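Local coordinates for protein N2152 (Neocallimastix frontalis, PDB 5U22) that probably hydrolyses rare arabinosyl substrates, as a polyspecific family 39 glycoside hydrolase of an anaerobic rumen fungus, at residues A[112-117]-A[156-161]; A[256-261]-A[376-381]. All coordinates share one frame; numbering follows the deposited sequence.

How the contacts relate
Both contacts are centred on a tryptophan that receives the aliphatic part of an amide side chain on its indole, yet they occupy different places in the fold. Contact 1 is a surface contact, centred about 29 Å from the centre of the chain, and joins two successive loops of the TIM barrel. Contact 2, about 16 Å from that centre, is largely buried and joins a barrel helix to a loop of the beta-sandwich. The chemistry follows: water bridges extend contact 1; contact 2 meets by apolar and CH-pi packing and an amide nitrogen over the indole face, its polar bonds lying within the helix start. Their centres are about 39 Å apart and share no element.

Contact 1. Residues A[112-117]-A[156-161]; sequences YRWPGI and NGLSFN
Trp114 and Asn156 form the tight part of this contact. A chi1 of 177° sets Trp114 CG anti to the backbone N, swinging the indole towards Asn156. The CB of Asn156 sits over one face of the indole, 3.8 Å from the centroid of the five-membered ring and 30° off its normal, a CH-pi approach. The amide runs on above the CB-CG end of Trp114, its plane tilted only 18° from the ring, and Asn156 CG comes within 3.4 Å of Trp114 CB. The opposite face of the indole is backed from within its own loop by Pro115 CD and Gly116 N. Leu158 meets the ring obliquely, with CD2 3.9 Å from Trp114 CZ2. Packing slackens further along: Leu158 CD1 reaches Ile117 CD1 only at 4.2 Å.

The solvent side uses two waters that engage both ends of the Asn156 amide. One accepts from Asn156 ND2 at 3.1 Å and bonds to Tyr112 O at 2.9 Å. The other accepts from Trp114 N at 3.1 Å and lies 2.8 Å from Asn156 OD1. Thus the amide is tied to the facing backbone through solvent. Trp152 (edge-to-face), Trp120 and Met163 of helix 160-174 also border the indole. The segments lead into helices 117-134 and 160-174, an arrangement of neighbouring beta-alpha loops packed side by side on the TIM barrel.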
ATOM      1  N   TYR A 112     -13.658  -4.703  18.780  1.00 16.86           N
ATOM      2  CA  TYR A 112     -14.959  -4.094  18.508  1.00 20.23           C
ATOM      3  C   TYR A 112     -16.035  -4.643  19.430  1.00 20.26           C
ATOM      4  O   TYR A 112     -16.141  -5.854  19.642  1.00 17.66           O
ATOM      5  CB  TYR A 112     -15.377  -4.338  17.058  1.00 17.66           C
ATOM      6  CG  TYR A 112     -14.421  -3.765  16.044  1.00 16.87           C
ATOM      7  CD1 TYR A 112     -14.389  -2.400  15.794  1.00 15.48           C
ATOM      8  CD2 TYR A 112     -13.535  -4.585  15.346  1.00 19.93           C
ATOM      9  CE1 TYR A 112     -13.505  -1.865  14.867  1.00 15.93           C
ATOM     10  CE2 TYR A 112     -12.651  -4.059  14.420  1.00 15.42           C
ATOM     11  CZ  TYR A 112     -12.639  -2.697  14.193  1.00 16.21           C
ATOM     12  OH  TYR A 112     -11.761  -2.153  13.282  1.00 16.12           O
ATOM     13  N   ARG A 113     -16.860  -3.747  19.952  1.00 16.08           N
ATOM     14  CA  ARG A 113     -17.941  -4.164  20.835  1.00 22.12           C
ATOM     15  C   ARG A 113     -19.131  -4.546  19.969  1.00 21.97           C
ATOM     16  O   ARG A 113     -19.865  -3.683  19.483  1.00 20.10           O
ATOM     17  CB  ARG A 113     -18.272  -3.057  21.828  1.00 25.17           C
ATOM     18  CG  ARG A 113     -17.208  -2.922  22.900  1.00 21.26           C
ATOM     19  CD  ARG A 113     -17.779  -2.278  24.140  1.00 27.96           C
ATOM     20  NE  ARG A 113     -17.944  -0.848  23.941  1.00 30.12           N
ATOM     21  CZ  ARG A 113     -16.953   0.023  24.064  1.00 33.72           C
ATOM     22  NH1 ARG A 113     -15.736  -0.403  24.375  1.00 31.14           N
ATOM     23  NH2 ARG A 113     -17.174   1.315  23.866  1.00 33.84           N
ATOM     24  N   TRP A 114     -19.304  -5.849  19.760  1.00 18.75           N
ATOM     25  CA  TRP A 114     -20.367  -6.351  18.901  1.00 20.73           C
ATOM     26  C   TRP A 114     -21.725  -6.051  19.526  1.00 20.23           C
ATOM     27  O   TRP A 114     -21.952  -6.397  20.694  1.00 22.65           O
ATOM     28  CB  TRP A 114     -20.194  -7.850  18.706  1.00 20.66           C
ATOM     29  CG  TRP A 114     -21.251  -8.533  17.900  1.00 16.30           C
ATOM     30  CD1 TRP A 114     -22.220  -9.379  18.366  1.00 16.89           C
ATOM     31  CD2 TRP A 114     -21.438  -8.450  16.482  1.00 18.18           C
ATOM     32  NE1 TRP A 114     -22.993  -9.835  17.317  1.00 16.76           N
ATOM     33  CE2 TRP A 114     -22.537  -9.274  16.153  1.00 17.76           C
ATOM     34  CE3 TRP A 114     -20.785  -7.760  15.458  1.00 16.25           C
ATOM     35  CZ2 TRP A 114     -22.990  -9.426  14.846  1.00 17.47           C
ATOM     36  CZ3 TRP A 114     -21.238  -7.916  14.160  1.00 20.43           C
ATOM     37  CH2 TRP A 114     -22.331  -8.738  13.865  1.00 20.93           C
ATOM     38  N   PRO A 115     -22.640  -5.411  18.799  1.00 18.86           N
ATOM     39  CA  PRO A 115     -23.953  -5.056  19.367  1.00 19.12           C
ATOM     40  C   PRO A 115     -25.071  -6.026  19.013  1.00 18.54           C
ATOM     41  O   PRO A 115     -26.235  -5.709  19.291  1.00 21.88           O
ATOM     42  CB  PRO A 115     -24.211  -3.693  18.716  1.00 20.57           C
ATOM     43  CG  PRO A 115     -23.667  -3.883  17.316  1.00 21.45           C
ATOM     44  CD  PRO A 115     -22.461  -4.823  17.457  1.00 22.64           C
ATOM     45  N   GLY A 116     -24.755  -7.159  18.415  1.00 17.32           N
ATOM     46  CA  GLY A 116     -25.787  -8.028  17.897  1.00 15.84           C
ATOM     47  C   GLY A 116     -25.994  -7.815  16.409  1.00 16.25           C
ATOM     48  O   GLY A 116     -25.803  -6.717  15.877  1.00 17.40           O
ATOM     49  N   ILE A 117     -26.399  -8.888  15.724  1.00 17.26           N
ATOM     50  CA  ILE A 117     -26.538  -8.850  14.268  1.00 14.98           C
ATOM     51  C   ILE A 117     -27.577  -7.815  13.847  1.00 18.05           C
ATOM     52  O   ILE A 117     -27.468  -7.213  12.773  1.00 15.73           O
ATOM     53  CB  ILE A 117     -26.879 -10.265  13.741  1.00 17.07           C
ATOM     54  CG1 ILE A 117     -26.694 -10.381  12.225  1.00 18.71           C
ATOM     55  CG2 ILE A 117     -28.307 -10.681  14.125  1.00 16.45           C
ATOM     56  CD1 ILE A 117     -25.254 -10.517  11.790  1.00 18.11           C
ATOM     57  N   ASN A 156     -19.802 -13.361  20.740  1.00 22.12           N
ATOM     58  CA  ASN A 156     -20.704 -12.495  19.982  1.00 21.09           C
ATOM     59  C   ASN A 156     -22.005 -13.197  19.599  1.00 25.39           C
ATOM     60  O   ASN A 156     -22.962 -12.519  19.207  1.00 26.60           O
ATOM     61  CB  ASN A 156     -20.017 -11.979  18.708  1.00 20.84           C
ATOM     62  CG  ASN A 156     -18.891 -11.005  18.998  1.00 25.73           C
ATOM     63  OD1 ASN A 156     -18.715 -10.570  20.136  1.00 21.46           O
ATOM     64  ND2 ASN A 156     -18.141 -10.632  17.959  1.00 19.97           N
ATOM     65  N   GLY A 157     -22.067 -14.523  19.699  1.00 21.61           N
ATOM     66  CA  GLY A 157     -23.263 -15.274  19.367  1.00 21.67           C
ATOM     67  C   GLY A 157     -23.203 -15.994  18.039  1.00 32.02           C
ATOM     68  O   GLY A 157     -24.133 -16.750  17.710  1.00 20.95           O
ATOM     69  N   LEU A 158     -22.142 -15.768  17.268  1.00 20.49           N
ATOM     70  CA  LEU A 158     -21.931 -16.389  15.970  1.00 18.72           C
ATOM     71  C   LEU A 158     -20.442 -16.322  15.668  1.00 15.09           C
ATOM     72  O   LEU A 158     -19.708 -15.532  16.266  1.00 18.34           O
ATOM     73  CB  LEU A 158     -22.746 -15.708  14.862  1.00 19.77           C
ATOM     74  CG  LEU A 158     -22.421 -14.276  14.436  1.00 16.56           C
ATOM     75  CD1 LEU A 158     -23.246 -13.920  13.209  1.00 23.23           C
ATOM     76  CD2 LEU A 158     -22.682 -13.263  15.537  1.00 17.81           C
ATOM     77  N   SER A 159     -20.003 -17.192  14.765  1.00 19.31           N
ATOM     78  CA  SER A 159     -18.603 -17.227  14.379  1.00 18.99           C
ATOM     79  C   SER A 159     -18.299 -16.104  13.391  1.00 16.95           C
ATOM     80  O   SER A 159     -19.199 -15.467  12.832  1.00 16.28           O
ATOM     81  CB  SER A 159     -18.263 -18.571  13.747  1.00 16.46           C
ATOM     82  OG  SER A 159     -18.853 -18.649  12.458  1.00 16.64           O
ATOM     83  N   PHE A 160     -17.002 -15.866  13.159  1.00 19.60           N
ATOM     84  CA  PHE A 160     -16.622 -14.911  12.121  1.00 16.52           C
ATOM     85  C   PHE A 160     -17.142 -15.349  10.761  1.00 14.71           C
ATOM     86  O   PHE A 160     -17.697 -14.538  10.005  1.00 17.43           O
ATOM     87  CB  PHE A 160     -15.108 -14.723  12.045  1.00 14.35           C
ATOM     88  CG  PHE A 160     -14.687 -13.928  10.825  1.00 19.08           C
ATOM     89  CD1 PHE A 160     -14.953 -12.576  10.760  1.00 16.72           C
ATOM     90  CD2 PHE A 160     -14.090 -14.542   9.733  1.00 19.48           C
ATOM     91  CE1 PHE A 160     -14.616 -11.831   9.634  1.00 18.98           C
ATOM     92  CE2 PHE A 160     -13.742 -13.811   8.603  1.00 15.76           C
ATOM     93  CZ  PHE A 160     -14.008 -12.449   8.556  1.00 18.12           C
ATOM     94  N   ASN A 161     -16.975 -16.634  10.427  1.00 15.58           N
ATOM     95  CA  ASN A 161     -17.475 -17.112   9.139  1.00 18.76           C
ATOM     96  C   ASN A 161     -18.972 -16.860   9.006  1.00 17.21           C
ATOM     97  O   ASN A 161     -19.452 -16.531   7.914  1.00 18.73           O
ATOM     98  CB  ASN A 161     -17.172 -18.605   8.946  1.00 14.74           C
ATOM     99  CG  ASN A 161     -15.686 -18.894   8.712  1.00 19.31           C
ATOM    100  OD1 ASN A 161     -14.883 -17.990   8.471  1.00 20.77           O
ATOM    101  ND2 ASN A 161     -15.321 -20.171   8.776  1.00 21.21           N
TER
HETATM  102  O   HOH W   1     -15.979  -8.382  18.256  1.00 22.32           O
HETATM  103  O   HOH W   2     -17.818  -8.122  21.206  1.00 21.67           O

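Contact 2. Residues A[256-261]-A[376-381]; sequences GQPGSS and IDWKSK
The indole of Trp378 has a different neighbour on each face. Its own loop folds back so that Ser380 N stands over the centre of one face, 3.7 Å above the plane. Gln257 occupies the opposite face: CG lies 3.5 Å from the centroid of the five-membered ring and only 4° off the normal, a nearly vertical CH-pi contact. The glutamine amide then stands upright on the six-membered ring, its plane 88° from the indole, with NE2 3.3 Å from Trp378 CZ3. With CG anti to the backbone N (chi1 -179°) and an extended chain beyond, Gln257 reaches right across the indole.

The other end of that amide is held by the helix start: Gln257 sits at the N-cap position, and OE1 accepts from Ser260 N at 3.0 Å, in the carbonyl plane and on a lone pair, a capping bond that limits rotation of the amide. Pro258 approaches the indole obliquely, its CD 3.7 Å from Trp378 CD1, while its CB meets Ile376 CG2 at 3.9 Å. Replacing Trp378 by an alanine is likely to leave the Gln257 chain without its flat support and open a gap beside Pro258. Gly259 also bonds through its backbone to Ser413, a second link between the barrel helix and the sandwich. The whole is an interdomain interface, joining the N-terminus of TIM-barrel helix 258-270 to the loop after beta-sandwich strand 368-376.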
ATOM      1  N   GLY A 256       5.973   4.881   7.479  1.00 16.99           N
ATOM      2  CA  GLY A 256       6.349   6.020   6.664  1.00 15.63           C
ATOM      3  C   GLY A 256       7.836   6.266   6.491  1.00 17.21           C
ATOM      4  O   GLY A 256       8.209   7.294   5.919  1.00 18.33           O
ATOM      5  N   GLN A 257       8.703   5.375   6.955  1.00 15.00           N
ATOM      6  CA  GLN A 257      10.138   5.591   6.751  1.00 13.06           C
ATOM      7  C   GLN A 257      10.524   5.231   5.321  1.00 12.70           C
ATOM      8  O   GLN A 257      10.134   4.163   4.833  1.00 15.12           O
ATOM      9  CB  GLN A 257      10.960   4.749   7.733  1.00 13.07           C
ATOM     10  CG  GLN A 257      12.481   4.940   7.595  1.00 13.49           C
ATOM     11  CD  GLN A 257      13.262   3.768   8.146  1.00 16.49           C
ATOM     12  OE1 GLN A 257      13.218   2.672   7.588  1.00 17.25           O
ATOM     13  NE2 GLN A 257      13.982   3.988   9.253  1.00 15.75           N
ATOM     14  N   PRO A 258      11.309   6.069   4.633  1.00 15.05           N
ATOM     15  CA  PRO A 258      11.686   5.740   3.241  1.00 13.09           C
ATOM     16  C   PRO A 258      12.345   4.374   3.071  1.00 14.74           C
ATOM     17  O   PRO A 258      11.927   3.598   2.207  1.00 15.78           O
ATOM     18  CB  PRO A 258      12.636   6.884   2.861  1.00 18.85           C
ATOM     19  CG  PRO A 258      12.253   8.029   3.790  1.00 19.49           C
ATOM     20  CD  PRO A 258      11.882   7.348   5.084  1.00 17.65           C
ATOM     21  N   GLY A 259      13.364   4.060   3.871  1.00 15.50           N
ATOM     22  CA  GLY A 259      14.074   2.801   3.687  1.00 13.30           C
ATOM     23  C   GLY A 259      13.172   1.593   3.852  1.00 14.24           C
ATOM     24  O   GLY A 259      13.119   0.713   2.987  1.00 14.24           O
ATOM     25  N   SER A 260      12.432   1.545   4.955  1.00 14.14           N
ATOM     26  CA  SER A 260      11.515   0.431   5.173  1.00 12.88           C
ATOM     27  C   SER A 260      10.497   0.342   4.046  1.00 17.89           C
ATOM     28  O   SER A 260      10.255  -0.741   3.490  1.00 14.55           O
ATOM     29  CB  SER A 260      10.809   0.594   6.513  1.00 16.10           C
ATOM     30  OG  SER A 260       9.750  -0.339   6.608  1.00 16.44           O
ATOM     31  N   SER A 261       9.913   1.486   3.681  1.00 15.95           N
ATOM     32  CA  SER A 261       8.816   1.515   2.717  1.00 16.17           C
ATOM     33  C   SER A 261       9.252   1.012   1.351  1.00 18.56           C
ATOM     34  O   SER A 261       8.465   0.373   0.641  1.00 14.55           O
ATOM     35  CB  SER A 261       8.263   2.937   2.610  1.00 15.07           C
ATOM     36  OG  SER A 261       7.863   3.413   3.888  1.00 17.33           O
ATOM     37  N   ILE A 376      16.901  10.629   0.236  1.00 15.37           N
ATOM     38  CA  ILE A 376      16.056  11.336   1.187  1.00 15.59           C
ATOM     39  C   ILE A 376      16.374  10.744   2.550  1.00 17.54           C
ATOM     40  O   ILE A 376      16.184   9.543   2.774  1.00 15.33           O
ATOM     41  CB  ILE A 376      14.563  11.233   0.841  1.00 16.84           C
ATOM     42  CG1 ILE A 376      13.730  11.985   1.879  1.00 18.47           C
ATOM     43  CG2 ILE A 376      14.088   9.765   0.679  1.00 20.33           C
ATOM     44  CD1 ILE A 376      13.888  13.487   1.758  1.00 15.41           C
ATOM     45  N   ASP A 377      16.923  11.563   3.440  1.00 16.78           N
ATOM     46  CA  ASP A 377      17.348  11.047   4.731  1.00 19.34           C
ATOM     47  C   ASP A 377      16.201  11.105   5.732  1.00 17.65           C
ATOM     48  O   ASP A 377      15.272  11.906   5.612  1.00 17.30           O
ATOM     49  CB  ASP A 377      18.554  11.824   5.269  1.00 16.64           C
ATOM     50  CG  ASP A 377      19.810  11.585   4.455  1.00 22.52           C
ATOM     51  OD1 ASP A 377      19.920  10.510   3.827  1.00 18.38           O
ATOM     52  OD2 ASP A 377      20.686  12.474   4.444  1.00 20.38           O
ATOM     53  N   TRP A 378      16.291  10.249   6.745  1.00 13.69           N
ATOM     54  CA  TRP A 378      15.244  10.112   7.748  1.00 16.67           C
ATOM     55  C   TRP A 378      15.861  10.115   9.135  1.00 19.55           C
ATOM     56  O   TRP A 378      16.869   9.438   9.361  1.00 19.07           O
ATOM     57  CB  TRP A 378      14.475   8.817   7.500  1.00 17.31           C
ATOM     58  CG  TRP A 378      13.530   8.372   8.552  1.00 17.50           C
ATOM     59  CD1 TRP A 378      12.179   8.580   8.579  1.00 15.20           C
ATOM     60  CD2 TRP A 378      13.837   7.570   9.701  1.00 16.20           C
ATOM     61  NE1 TRP A 378      11.628   7.965   9.683  1.00 16.63           N
ATOM     62  CE2 TRP A 378      12.624   7.342  10.386  1.00 16.18           C
ATOM     63  CE3 TRP A 378      15.014   7.032  10.223  1.00 17.10           C
ATOM     64  CZ2 TRP A 378      12.561   6.603  11.563  1.00 16.32           C
ATOM     65  CZ3 TRP A 378      14.947   6.294  11.394  1.00 18.17           C
ATOM     66  CH2 TRP A 378      13.731   6.093  12.051  1.00 17.65           C
ATOM     67  N   LYS A 379      15.272  10.894  10.048  1.00 16.05           N
ATOM     68  CA  LYS A 379      15.596  10.878  11.471  1.00 20.56           C
ATOM     69  C   LYS A 379      14.504  10.226  12.300  1.00 22.96           C
ATOM     70  O   LYS A 379      14.788   9.402  13.178  1.00 22.42           O
ATOM     71  CB  LYS A 379      15.830  12.310  11.978  1.00 23.43           C
ATOM     72  CG  LYS A 379      16.985  13.033  11.312  1.00 29.99           C
ATOM     73  CD  LYS A 379      18.137  13.231  12.269  1.00 26.64           C
ATOM     74  CE  LYS A 379      19.300  13.920  11.578  1.00 33.62           C
ATOM     75  NZ  LYS A 379      18.851  15.109  10.782  1.00 43.98           N
ATOM     76  N   SER A 380      13.251  10.592  12.049  1.00 19.09           N
ATOM     77  CA  SER A 380      12.104   9.983  12.704  1.00 16.20           C
ATOM     78  C   SER A 380      10.863  10.383  11.923  1.00 18.68           C
ATOM     79  O   SER A 380      10.895  11.302  11.098  1.00 16.38           O
ATOM     80  CB  SER A 380      11.977  10.426  14.165  1.00 22.23           C
ATOM     81  OG  SER A 380      11.419  11.724  14.225  1.00 23.08           O
ATOM     82  N   LYS A 381       9.762   9.690  12.212  1.00 16.98           N
ATOM     83  CA  LYS A 381       8.491   9.980  11.561  1.00 19.82           C
ATOM     84  C   LYS A 381       7.999  11.396  11.846  1.00 18.75           C
ATOM     85  O   LYS A 381       7.201  11.931  11.064  1.00 19.24           O
ATOM     86  CB  LYS A 381       7.442   8.962  12.014  1.00 16.70           C
ATOM     87  CG  LYS A 381       6.893   9.260  13.405  1.00 14.82           C
ATOM     88  CD  LYS A 381       5.957   8.180  13.927  1.00 17.78           C
ATOM     89  CE  LYS A 381       5.236   8.621  15.209  1.00 18.45           C
ATOM     90  NZ  LYS A 381       4.253   9.734  15.005  1.00 18.24           N
TER